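Local structure of probable ss-1,3-N-acetylglucosaminyltransferase (Staphylococcus aureus subsp. aureus N315, 6H1J) at residues N131-I136 with S210-I215; K191-T196 with Y244-N249; K253-S258 with H268-K273; T307-P312 with A329-D334. The protein is probably a glycosyltransferase, pairing a family 2 domain of the GT-A clan with a helical linker domain of the TarS type. All coordinates share one frame; numbering follows the deposited sequence.

Contact 1 (N131-I136 with S210-I215); sequences NSDLII and SKNYSI
Asn212 O, at the start of the pairing between 131-136 and 210-215, accepts two backbone bonds, from Asp133 N at 2.7 Å and from Leu134 N at 3.2 Å. Beyond it the two strands run parallel, their axes 4.7 Å apart at an angle of 16°: Ser214 N donates to Leu134 O and Ile136 N to Ser214 O, so that Ser214 bonds through both its N and its O.

Side chain to backbone bonds tie the loops ahead of the strands. Asp133 OD2 takes the N-H groups of both Asn212, at 3.1 Å, and Lys211, at 3.3 Å, each on its anti side and somewhat tilted from the carboxylate plane; the first torsion of Asp133 sets CG opposite its own carbonyl carbon (chi1 -56°) and turns the carboxylate to the backbone of Lys211 and Asn212. In return, Asn212 ND2 reaches Asn131 O over 3.0 Å, a nearly straight bond that lies in the amide plane of Asn212 but arrives well above the carbonyl plane of Asn131. A water accepts from Asn212 ND2 and, weakly, from Asn131 ND2.

Among the hydroxyls, Ser214 OG is hydrogen-bonded to Ala159 O and lies 2.5 Å from Ser132 OG.

On the face that carries Leu134, Tyr213, Ile136 and Ile215, Leu134 CB meets Tyr213 CD1 at 4.1 Å and Ile136 sits beside Ile215; Phe206 and Leu207 of helix 198-207 pack against Leu134. Strand 134-142 is also paired antiparallel with strand 177-179, so this parallel register belongs to the mixed central sheet of a GT-A fold.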
loop_
_atom_site.group_PDB
_atom_site.type_symbol
_atom_site.label_atom_id
_atom_site.label_comp_id
_atom_site.label_asym_id
_atom_site.label_seq_id
_atom_site.Cartn_x
_atom_site.Cartn_y
_atom_site.Cartn_z
ATOM N N ASN B 131 15.608 41.916 24.824
ATOM C CA ASN B 131 14.987 41.226 25.982
ATOM C C ASN B 131 14.809 39.735 25.673
ATOM O O ASN B 131 13.750 39.174 25.933
ATOM C CB ASN B 131 13.669 41.910 26.407
ATOM C CG ASN B 131 13.090 41.418 27.731
ATOM O OD1 ASN B 131 13.812 40.959 28.618
ATOM N ND2 ASN B 131 11.769 41.501 27.885
ATOM N N SER B 132 15.855 39.085 25.122
ATOM C CA SER B 132 15.719 37.696 24.592
ATOM C C SER B 132 15.863 36.661 25.712
ATOM O O SER B 132 16.757 36.765 26.527
ATOM C CB SER B 132 16.702 37.400 23.505
ATOM O OG SER B 132 16.620 38.349 22.482
ATOM N N ASP B 133 15.001 35.635 25.676
ATOM C CA ASP B 133 15.122 34.452 26.546
ATOM C C ASP B 133 16.135 33.485 25.923
ATOM O O ASP B 133 16.818 32.716 26.629
ATOM C CB ASP B 133 13.759 33.812 26.807
ATOM C CG ASP B 133 12.757 34.792 27.396
ATOM O OD1 ASP B 133 13.088 35.332 28.491
ATOM O OD2 ASP B 133 11.660 35.038 26.736
ATOM N N LEU B 134 16.253 33.540 24.596
ATOM C CA LEU B 134 17.043 32.577 23.864
ATOM C C LEU B 134 17.707 33.285 22.688
ATOM O O LEU B 134 17.044 33.999 21.978
ATOM C CB LEU B 134 16.116 31.463 23.365
ATOM C CG LEU B 134 16.785 30.355 22.550
ATOM C CD1 LEU B 134 17.832 29.619 23.378
ATOM C CD2 LEU B 134 15.749 29.394 21.985
ATOM N N ILE B 135 19.018 33.103 22.532
ATOM C CA ILE B 135 19.757 33.675 21.397
ATOM C C ILE B 135 20.501 32.528 20.703
ATOM O O ILE B 135 21.240 31.760 21.348
ATOM C CB ILE B 135 20.736 34.799 21.819
ATOM C CG1 ILE B 135 20.117 35.771 22.821
ATOM C CG2 ILE B 135 21.272 35.528 20.594
ATOM C CD1 ILE B 135 20.359 35.426 24.266
ATOM N N ILE B 136 20.380 32.495 19.376
ATOM C CA ILE B 136 20.895 31.432 18.554
ATOM C C ILE B 136 21.842 32.047 17.516
ATOM O O ILE B 136 21.427 32.857 16.693
ATOM C CB ILE B 136 19.742 30.679 17.856
ATOM C CG1 ILE B 136 18.694 30.167 18.846
ATOM C CG2 ILE B 136 20.316 29.567 17.003
ATOM C CD1 ILE B 136 17.388 29.795 18.206
ATOM N N SER B 210 9.050 30.248 27.232
ATOM C CA SER B 210 9.591 31.583 26.949
ATOM C C SER B 210 8.986 32.137 25.653
ATOM O O SER B 210 8.479 31.380 24.850
ATOM C CB SER B 210 11.112 31.518 26.863
ATOM O OG SER B 210 11.514 30.658 25.797
ATOM N N LYS B 211 9.073 33.455 25.439
ATOM C CA LYS B 211 8.415 34.038 24.273
ATOM C C LYS B 211 9.394 34.745 23.345
ATOM O O LYS B 211 9.092 34.874 22.166
ATOM C CB LYS B 211 7.307 35.017 24.691
ATOM C CG LYS B 211 7.714 36.051 25.724
ATOM C CD LYS B 211 6.686 37.178 25.891
ATOM C CE LYS B 211 6.769 37.851 27.245
ATOM N NZ LYS B 211 7.865 38.842 27.335
ATOM N N ASN B 212 10.558 35.174 23.859
ATOM C CA ASN B 212 11.435 36.044 23.099
ATOM C C ASN B 212 12.701 35.282 22.658
ATOM O O ASN B 212 13.553 34.910 23.484
ATOM C CB ASN B 212 11.800 37.280 23.912
ATOM C CG ASN B 212 10.661 38.254 24.085
ATOM O OD1 ASN B 212 9.598 38.107 23.482
ATOM N ND2 ASN B 212 10.882 39.256 24.917
ATOM N N TYR B 213 12.835 35.097 21.342
ATOM C CA TYR B 213 13.919 34.368 20.749
ATOM C C TYR B 213 14.583 35.280 19.707
ATOM O O TYR B 213 13.890 35.989 18.996
ATOM C CB TYR B 213 13.407 33.103 20.043
ATOM C CG TYR B 213 12.225 32.429 20.697
ATOM C CD1 TYR B 213 12.256 32.052 22.030
ATOM C CD2 TYR B 213 11.090 32.117 19.961
ATOM C CE1 TYR B 213 11.158 31.436 22.622
ATOM C CE2 TYR B 213 9.999 31.464 20.529
ATOM C CZ TYR B 213 10.034 31.122 21.868
ATOM O OH TYR B 213 8.959 30.480 22.413
ATOM N N SER B 214 15.903 35.205 19.590
ATOM C CA SER B 214 16.672 35.996 18.642
ATOM C C SER B 214 17.633 35.082 17.896
ATOM O O SER B 214 18.118 34.104 18.453
ATOM C CB SER B 214 17.451 37.086 19.347
ATOM O OG SER B 214 16.564 37.934 20.053
ATOM N N ILE B 215 17.933 35.464 16.658
ATOM C CA ILE B 215 18.831 34.731 15.782
ATOM C C ILE B 215 19.823 35.745 15.240
ATOM O O ILE B 215 19.406 36.769 14.777
ATOM C CB ILE B 215 18.061 34.033 14.637
ATOM C CG1 ILE B 215 17.026 33.039 15.168
ATOM C CG2 ILE B 215 19.027 33.377 13.649
ATOM C CD1 ILE B 215 15.986 32.675 14.128
HETATM O O HOH W 1 10.046 42.344 24.987
#

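Contact 2 (K191-T196 with Y244-N249); sequences KTFSKT and YFATIN
Ser194 OG is held between Thr196 O within its own loop and Thr247 OG1 on helix 244-256. It donates to Thr196 O at 2.6 Å, almost in line with that C=O (164°). Its separation of 2.5 Å from Thr247 OG1 is very short for a hydrogen bond, and the threonine proton is not settled, since Glu198 OE2 is a second, weak acceptor for it. The first torsion of Ser194 (chi1 49°) sets OG between the backbone N and the carbonyl carbon, where it faces the helix while still bonding to Thr196 O.

Around this pair hydroxyls rest on carbon, and one contact is wholly apolar. Phe193 brings CB to within 3.4 Å of Thr247 OG1, and its ring atom CG lies 4.0 Å from Ala246 CB, the methyl meeting the ring obliquely. On the other flank Thr196 OG1 lies 3.5 Å from Tyr244 CD1, again at a slant to the ring; Tyr244 OH bonds to Gln283 N. Glu198 also accepts from Ser194 N.

Because Ser194 OG spends its proton on Thr196 O, a bond to Thr247 would need the threonine proton, for which Glu198 competes weakly; loop and helix are thus joined by a short polar link backed by Phe193 on Ala246.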
loop_
_atom_site.group_PDB
_atom_site.type_symbol
_atom_site.label_atom_id
_atom_site.label_comp_id
_atom_site.label_asym_id
_atom_site.label_seq_id
_atom_site.Cartn_x
_atom_site.Cartn_y
_atom_site.Cartn_z
ATOM N N LYS B 191 17.139 15.228 30.619
ATOM C CA LYS B 191 16.644 13.888 31.007
ATOM C C LYS B 191 17.563 12.802 30.416
ATOM O O LYS B 191 18.438 13.096 29.559
ATOM C CB LYS B 191 15.202 13.672 30.531
ATOM C CG LYS B 191 14.186 14.719 30.963
ATOM C CD LYS B 191 14.245 15.085 32.432
ATOM N N THR B 192 17.309 11.547 30.830
ATOM C CA THR B 192 18.107 10.368 30.470
ATOM C C THR B 192 17.226 9.250 29.879
ATOM O O THR B 192 17.589 8.051 29.957
ATOM C CB THR B 192 18.854 9.873 31.714
ATOM O OG1 THR B 192 17.898 9.303 32.608
ATOM C CG2 THR B 192 19.605 10.963 32.446
ATOM N N PHE B 193 16.074 9.617 29.289
ATOM C CA PHE B 193 15.160 8.642 28.627
ATOM C C PHE B 193 15.846 7.921 27.463
ATOM O O PHE B 193 15.656 6.706 27.299
ATOM C CB PHE B 193 13.929 9.310 28.012
ATOM C CG PHE B 193 12.999 9.929 29.013
ATOM C CD1 PHE B 193 12.420 9.155 30.009
ATOM C CD2 PHE B 193 12.716 11.285 28.965
ATOM C CE1 PHE B 193 11.560 9.724 30.938
ATOM C CE2 PHE B 193 11.865 11.852 29.902
ATOM C CZ PHE B 193 11.289 11.072 30.883
ATOM N N SER B 194 16.588 8.680 26.640
ATOM C CA SER B 194 17.131 8.173 25.368
ATOM C C SER B 194 18.548 8.697 25.088
ATOM O O SER B 194 19.031 9.653 25.699
ATOM C CB SER B 194 16.207 8.496 24.221
ATOM O OG SER B 194 15.818 9.864 24.240
ATOM N N LYS B 195 19.207 8.017 24.141
ATOM C CA LYS B 195 20.584 8.313 23.743
ATOM C C LYS B 195 20.563 9.591 22.903
ATOM O O LYS B 195 21.470 10.401 22.991
ATOM C CB LYS B 195 21.201 7.121 22.992
ATOM N N THR B 196 19.468 9.764 22.152
ATOM C CA THR B 196 19.261 10.875 21.243
ATOM C C THR B 196 18.060 11.731 21.705
ATOM O O THR B 196 17.176 11.300 22.483
ATOM C CB THR B 196 19.029 10.391 19.799
ATOM O OG1 THR B 196 17.780 9.701 19.714
ATOM C CG2 THR B 196 20.110 9.466 19.282
ATOM N N TYR B 244 13.568 6.381 22.815
ATOM C CA TYR B 244 13.435 7.528 21.937
ATOM C C TYR B 244 12.013 8.100 21.949
ATOM O O TYR B 244 11.830 9.337 21.955
ATOM C CB TYR B 244 13.794 7.116 20.518
ATOM C CG TYR B 244 13.547 8.133 19.443
ATOM C CD1 TYR B 244 14.339 9.260 19.322
ATOM C CD2 TYR B 244 12.527 7.950 18.525
ATOM C CE1 TYR B 244 14.133 10.181 18.305
ATOM C CE2 TYR B 244 12.323 8.843 17.491
ATOM C CZ TYR B 244 13.137 9.957 17.371
ATOM O OH TYR B 244 12.951 10.821 16.326
ATOM N N PHE B 245 10.993 7.239 21.899
ATOM C CA PHE B 245 9.629 7.775 21.883
ATOM C C PHE B 245 9.224 8.302 23.269
ATOM O O PHE B 245 8.261 9.042 23.325
ATOM C CB PHE B 245 8.636 6.791 21.278
ATOM C CG PHE B 245 8.853 6.669 19.799
ATOM C CD1 PHE B 245 8.512 7.717 18.962
ATOM C CD2 PHE B 245 9.493 5.562 19.263
ATOM C CE1 PHE B 245 8.769 7.644 17.603
ATOM C CE2 PHE B 245 9.765 5.504 17.909
ATOM C CZ PHE B 245 9.381 6.529 17.085
ATOM N N ALA B 246 9.941 7.948 24.349
ATOM C CA ALA B 246 9.675 8.589 25.652
ATOM C C ALA B 246 10.012 10.082 25.529
ATOM O O ALA B 246 9.260 10.949 25.995
ATOM C CB ALA B 246 10.427 7.927 26.773
ATOM N N THR B 247 11.098 10.366 24.806
ATOM C CA THR B 247 11.543 11.731 24.595
ATOM C C THR B 247 10.572 12.481 23.665
ATOM O O THR B 247 10.240 13.654 23.924
ATOM C CB THR B 247 12.992 11.738 24.103
ATOM O OG1 THR B 247 13.784 11.046 25.080
ATOM C CG2 THR B 247 13.521 13.139 23.889
ATOM N N ILE B 248 10.158 11.842 22.560
ATOM C CA ILE B 248 9.255 12.462 21.595
ATOM C C ILE B 248 7.944 12.777 22.317
ATOM O O ILE B 248 7.384 13.870 22.158
ATOM C CB ILE B 248 9.058 11.600 20.330
ATOM C CG1 ILE B 248 10.360 11.352 19.563
ATOM C CG2 ILE B 248 7.980 12.171 19.411
ATOM C CD1 ILE B 248 11.190 12.573 19.230
ATOM N N ASN B 249 7.488 11.858 23.157
ATOM C CA ASN B 249 6.225 12.026 23.909
ATOM C C ASN B 249 6.304 13.269 24.806
ATOM O O ASN B 249 5.347 14.063 24.920
ATOM C CB ASN B 249 5.950 10.797 24.765
ATOM C CG ASN B 249 4.663 10.904 25.555
ATOM O OD1 ASN B 249 4.709 10.811 26.773
ATOM N ND2 ASN B 249 3.524 11.107 24.895
#

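Contact 3 (K253-S258 with H268-K273); sequences KAIYKS and HQLAGK
Tyr256 OH and His268 ND1 lie 2.7 Å apart in a hydrogen bond that either atom could donate, and this is the tight end of the contact. ND1 approaches near the plane of the tyrosine ring, and OH lies near the plane of the imidazole, so the two rings meet rim to rim with their planes at 51° and neither covers the face of the other. His268 CG stands opposite its own carbonyl carbon (chi1 -63°), which swings the imidazole back toward the tyrosine although its CB bond points away. The methyl of Ala271 meets the phenol obliquely, with CB 3.7 Å from Tyr256 CE2, while Pro312 of the loop after helix 294-308 touches both Tyr256 and His268.

These residues belong to helices 244-256 and 264-281, successive in the chain and joined by a short loop in a helical hairpin of the TarS linker domain. Ile255, the residue before Tyr256, directs its CB toward the second helix: its CG2 reaches Leu270 CB at 3.9 Å, the two side chains crossing obliquely, and its CD1 lies 4.2 Å from Ala271 CA.

The outer faces contrast with this. Lys253 and Lys257 are exposed on the first helix and just past its end, and Gln269, partly exposed on the second, turns away from the contact, its OE1 hydrogen-bonded to Lys266 NZ.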
loop_
_atom_site.group_PDB
_atom_site.type_symbol
_atom_site.label_atom_id
_atom_site.label_comp_id
_atom_site.label_asym_id
_atom_site.label_seq_id
_atom_site.Cartn_x
_atom_site.Cartn_y
_atom_site.Cartn_z
ATOM N N LYS B 253 4.014 16.584 25.007
ATOM C CA LYS B 253 3.451 17.005 26.292
ATOM C C LYS B 253 3.821 18.476 26.592
ATOM O O LYS B 253 2.973 19.255 27.078
ATOM C CB LYS B 253 3.943 16.124 27.441
ATOM C CG LYS B 253 3.291 14.747 27.537
ATOM C CD LYS B 253 3.921 13.832 28.604
ATOM C CE LYS B 253 3.787 14.336 30.025
ATOM N N ALA B 254 5.087 18.854 26.352
ATOM C CA ALA B 254 5.535 20.239 26.659
ATOM C C ALA B 254 4.717 21.262 25.838
ATOM O O ALA B 254 4.329 22.299 26.355
ATOM C CB ALA B 254 7.001 20.403 26.378
ATOM N N ILE B 255 4.509 20.985 24.548
ATOM C CA ILE B 255 3.694 21.851 23.703
ATOM C C ILE B 255 2.282 21.981 24.299
ATOM O O ILE B 255 1.771 23.090 24.488
ATOM C CB ILE B 255 3.633 21.345 22.246
ATOM C CG1 ILE B 255 5.006 21.420 21.581
ATOM C CG2 ILE B 255 2.571 22.119 21.480
ATOM C CD1 ILE B 255 5.096 20.678 20.259
ATOM N N TYR B 256 1.640 20.852 24.605
ATOM C CA TYR B 256 0.232 20.896 25.005
ATOM C C TYR B 256 0.038 21.394 26.432
ATOM O O TYR B 256 -1.106 21.628 26.796
ATOM C CB TYR B 256 -0.479 19.557 24.780
ATOM C CG TYR B 256 -0.943 19.445 23.364
ATOM C CD1 TYR B 256 -2.118 20.068 22.953
ATOM C CD2 TYR B 256 -0.182 18.784 22.431
ATOM C CE1 TYR B 256 -2.523 20.006 21.628
ATOM C CE2 TYR B 256 -0.585 18.687 21.117
ATOM C CZ TYR B 256 -1.762 19.304 20.709
ATOM O OH TYR B 256 -2.129 19.215 19.393
ATOM N N LYS B 257 1.115 21.569 27.212
ATOM C CA LYS B 257 0.985 22.164 28.552
ATOM C C LYS B 257 1.629 23.555 28.593
ATOM O O LYS B 257 1.767 24.113 29.663
ATOM C CB LYS B 257 1.613 21.263 29.623
ATOM C CG LYS B 257 0.956 19.894 29.776
ATOM N N SER B 258 2.026 24.117 27.445
ATOM C CA SER B 258 2.777 25.396 27.438
ATOM C C SER B 258 1.979 26.514 28.095
ATOM O O SER B 258 0.829 26.780 27.729
ATOM C CB SER B 258 3.157 25.813 26.038
ATOM O OG SER B 258 3.747 27.113 26.070
ATOM N N HIS B 268 -2.007 22.863 18.454
ATOM C CA HIS B 268 -2.210 21.944 17.348
ATOM C C HIS B 268 -1.273 22.268 16.188
ATOM O O HIS B 268 -0.753 21.325 15.562
ATOM C CB HIS B 268 -3.660 21.917 16.801
ATOM C CG HIS B 268 -4.694 21.452 17.774
ATOM N ND1 HIS B 268 -4.425 20.493 18.746
ATOM C CD2 HIS B 268 -5.985 21.853 17.969
ATOM C CE1 HIS B 268 -5.516 20.292 19.476
ATOM N NE2 HIS B 268 -6.491 21.127 19.036
ATOM N N GLN B 269 -1.114 23.564 15.879
ATOM C CA GLN B 269 -0.235 23.999 14.796
ATOM C C GLN B 269 1.212 23.593 15.143
ATOM O O GLN B 269 1.904 23.043 14.303
ATOM C CB GLN B 269 -0.294 25.507 14.575
ATOM C CG GLN B 269 0.377 25.976 13.285
ATOM C CD GLN B 269 0.656 27.462 13.288
ATOM O OE1 GLN B 269 0.867 28.057 14.333
ATOM N NE2 GLN B 269 0.679 28.087 12.115
ATOM N N LEU B 270 1.655 23.901 16.370
ATOM C CA LEU B 270 3.054 23.591 16.798
ATOM C C LEU B 270 3.272 22.064 16.712
ATOM O O LEU B 270 4.285 21.615 16.162
ATOM C CB LEU B 270 3.318 24.124 18.211
ATOM C CG LEU B 270 3.423 25.636 18.359
ATOM C CD1 LEU B 270 3.389 26.030 19.820
ATOM C CD2 LEU B 270 4.686 26.165 17.702
ATOM N N ALA B 271 2.294 21.274 17.187
ATOM C CA ALA B 271 2.381 19.827 17.198
ATOM C C ALA B 271 2.476 19.272 15.772
ATOM O O ALA B 271 3.307 18.385 15.501
ATOM C CB ALA B 271 1.251 19.200 17.991
ATOM N N GLY B 272 1.671 19.803 14.851
ATOM C CA GLY B 272 1.702 19.336 13.479
ATOM C C GLY B 272 3.007 19.675 12.771
ATOM O O GLY B 272 3.458 18.933 11.909
ATOM N N LYS B 273 3.570 20.852 13.060
ATOM C CA LYS B 273 4.822 21.284 12.430
ATOM C C LYS B 273 5.986 20.445 12.967
ATOM O O LYS B 273 6.948 20.148 12.221
ATOM C CB LYS B 273 5.042 22.783 12.648
ATOM C CG LYS B 273 4.010 23.644 11.963
ATOM C CD LYS B 273 4.019 23.446 10.493
ATOM C CE LYS B 273 3.007 24.322 9.797
ATOM N NZ LYS B 273 3.299 24.351 8.348
#

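Contact 4 (T307-P312 with A329-D334); sequences TINKVP and AIRQND
Asn309 and Arg331, their CA atoms 6.0 Å apart, meet where helix 294-308 gives way to a type I turn from Ile308 to Val311 and where helix 324-331 is followed by a Schellman motif at Asn333. The asparagine amide works in both directions: ND2 donates to Arg331 O at 2.8 Å, almost straight (175°) and on a carbonyl lone pair, while OD1 accepts from Arg331 NH1 at 3.3 Å. With its chain extended from CG to NE, the arginine runs past Ile308 and grips Val311 O end-on, NH1 at 3.1 Å and NH2 at 3.2 Å. A salt bridge from NH2 to Asp316 OD1 gives the guanidinium a further anchor and would partly offset its charge. Ile308 CG1 lies over one face of the guanidinium, 4.1 Å from CZ of Arg331, while CG2 of Ile308 touches Ile330 CG2 at 4.0 Å. The buried guanidinium is thereby fixed in rotation by bonds at its rim and by an aliphatic cover.

Around this joint, Tyr252 of helix 244-256 and Thr275 of helix 264-281 pack on Ile308, Leu279 of helix 264-281 and Phe304 of helix 294-308 pack on Ile330, and Leu336 of the second subunit rests on Ala329 and Gln332.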
loop_
_atom_site.group_PDB
_atom_site.type_symbol
_atom_site.label_atom_id
_atom_site.label_comp_id
_atom_site.label_asym_id
_atom_site.label_seq_id
_atom_site.Cartn_x
_atom_site.Cartn_y
_atom_site.Cartn_z
ATOM N N THR B 307 2.654 6.913 20.722
ATOM C CA THR B 307 3.075 8.273 21.010
ATOM C C THR B 307 2.223 9.262 20.205
ATOM O O THR B 307 1.696 10.225 20.741
ATOM C CB THR B 307 4.577 8.450 20.756
ATOM O OG1 THR B 307 5.225 7.546 21.660
ATOM C CG2 THR B 307 5.024 9.884 20.918
ATOM N N ILE B 308 2.128 9.055 18.900
ATOM C CA ILE B 308 1.375 9.979 18.070
ATOM C C ILE B 308 -0.118 9.896 18.406
ATOM O O ILE B 308 -0.822 10.908 18.261
ATOM C CB ILE B 308 1.616 9.732 16.571
ATOM C CG1 ILE B 308 1.260 10.955 15.728
ATOM C CG2 ILE B 308 0.836 8.532 16.113
ATOM C CD1 ILE B 308 1.964 12.210 16.169
ATOM N N ASN B 309 -0.624 8.743 18.861
ATOM C CA ASN B 309 -2.073 8.662 19.149
ATOM C C ASN B 309 -2.441 9.411 20.439
ATOM O O ASN B 309 -3.631 9.598 20.717
ATOM C CB ASN B 309 -2.618 7.241 19.128
ATOM C CG ASN B 309 -2.814 6.782 17.691
ATOM O OD1 ASN B 309 -3.090 7.587 16.786
ATOM N ND2 ASN B 309 -2.598 5.513 17.455
ATOM N N LYS B 310 -1.455 9.939 21.154
ATOM C CA LYS B 310 -1.745 10.872 22.274
ATOM C C LYS B 310 -1.802 12.334 21.804
ATOM O O LYS B 310 -2.129 13.231 22.605
ATOM C CB LYS B 310 -0.687 10.664 23.353
ATOM C CG LYS B 310 -0.869 9.351 24.096
ATOM C CD LYS B 310 0.155 9.156 25.165
ATOM C CE LYS B 310 1.338 8.309 24.769
ATOM N NZ LYS B 310 2.117 7.927 25.970
ATOM N N VAL B 311 -1.453 12.576 20.540
ATOM C CA VAL B 311 -1.493 13.874 19.926
ATOM C C VAL B 311 -2.847 13.999 19.217
ATOM O O VAL B 311 -3.202 13.135 18.409
ATOM C CB VAL B 311 -0.335 14.075 18.939
ATOM C CG1 VAL B 311 -0.348 15.469 18.320
ATOM C CG2 VAL B 311 1.002 13.779 19.609
ATOM N N PRO B 312 -3.653 15.042 19.528
ATOM C CA PRO B 312 -4.929 15.255 18.851
ATOM C C PRO B 312 -4.792 15.213 17.330
ATOM O O PRO B 312 -3.854 15.829 16.757
ATOM C CB PRO B 312 -5.323 16.671 19.300
ATOM C CG PRO B 312 -4.706 16.825 20.665
ATOM C CD PRO B 312 -3.415 16.020 20.604
ATOM N N ALA B 329 -1.032 5.769 8.511
ATOM C CA ALA B 329 -0.559 4.409 8.697
ATOM C C ALA B 329 0.092 4.219 10.070
ATOM O O ALA B 329 -0.164 3.208 10.747
ATOM C CB ALA B 329 0.367 4.049 7.563
ATOM N N ILE B 330 0.851 5.230 10.534
ATOM C CA ILE B 330 1.425 5.176 11.850
ATOM C C ILE B 330 0.327 5.207 12.921
ATOM O O ILE B 330 0.370 4.410 13.910
ATOM C CB ILE B 330 2.504 6.271 12.024
ATOM C CG1 ILE B 330 3.725 5.992 11.135
ATOM C CG2 ILE B 330 2.912 6.365 13.483
ATOM C CD1 ILE B 330 4.563 7.206 10.802
ATOM N N ARG B 331 -0.642 6.118 12.783
ATOM C CA ARG B 331 -1.771 6.200 13.714
ATOM C C ARG B 331 -2.522 4.864 13.797
ATOM O O ARG B 331 -2.871 4.427 14.896
ATOM C CB ARG B 331 -2.750 7.304 13.327
ATOM C CG ARG B 331 -2.273 8.706 13.660
ATOM C CD ARG B 331 -3.437 9.687 13.788
ATOM N NE ARG B 331 -2.942 11.042 14.050
ATOM C CZ ARG B 331 -2.779 11.553 15.248
ATOM N NH1 ARG B 331 -3.030 10.806 16.313
ATOM N NH2 ARG B 331 -2.418 12.827 15.360
ATOM N N GLN B 332 -2.716 4.215 12.644
ATOM C CA GLN B 332 -3.377 2.912 12.581
ATOM C C GLN B 332 -2.479 1.752 13.036
ATOM O O GLN B 332 -2.972 0.603 13.108
ATOM C CB GLN B 332 -3.838 2.622 11.144
ATOM C CG GLN B 332 -4.885 3.603 10.622
ATOM C CD GLN B 332 -6.171 3.583 11.402
ATOM O OE1 GLN B 332 -6.517 2.604 12.041
ATOM N NE2 GLN B 332 -6.912 4.673 11.337
ATOM N N ASN B 333 -1.170 1.974 13.194
ATOM C CA ASN B 333 -0.284 0.936 13.723
ATOM C C ASN B 333 -0.200 -0.224 12.711
ATOM O O ASN B 333 -0.272 -1.388 13.100
ATOM C CB ASN B 333 -0.783 0.406 15.075
ATOM C CG ASN B 333 0.273 -0.370 15.824
ATOM O OD1 ASN B 333 1.460 -0.110 15.664
ATOM N ND2 ASN B 333 -0.140 -1.298 16.672
ATOM N N ASP B 334 -0.027 0.118 11.427
ATOM C CA ASP B 334 -0.158 -0.820 10.335
ATOM C C ASP B 334 1.150 -0.822 9.558
ATOM O O ASP B 334 1.374 0.076 8.744
ATOM C CB ASP B 334 -1.313 -0.405 9.419
ATOM C CG ASP B 334 -1.704 -1.410 8.349
ATOM O OD1 ASP B 334 -0.811 -2.057 7.750
ATOM O OD2 ASP B 334 -2.932 -1.501 8.095
#

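How the contacts relate
Contact 1 lies in the mixed sheet of the GT-A fold and touches none of the others, though contact 3 comes within about 6 Å at nearest atoms; its centre is about 25 Å from that of contact 2, on the opposite side of the chain's centre, about 19 Å from contact 3 and about 33 Å from contact 4. The segments of contacts 1 and 2 alternate along the chain, while contacts 3 and 4 follow in order. Contacts 2 and 3 both use helix 244-256, whose start meets the loop before helix 198-207 and whose end packs on helix 264-281. Contact 4 touches both: Phe245 CB lies 3.5 Å from Thr307 OG1, and His268 CE1 3.6 Å from Pro312 CB. The linker helices thus form one continuous packed unit, extending toward the second subunit.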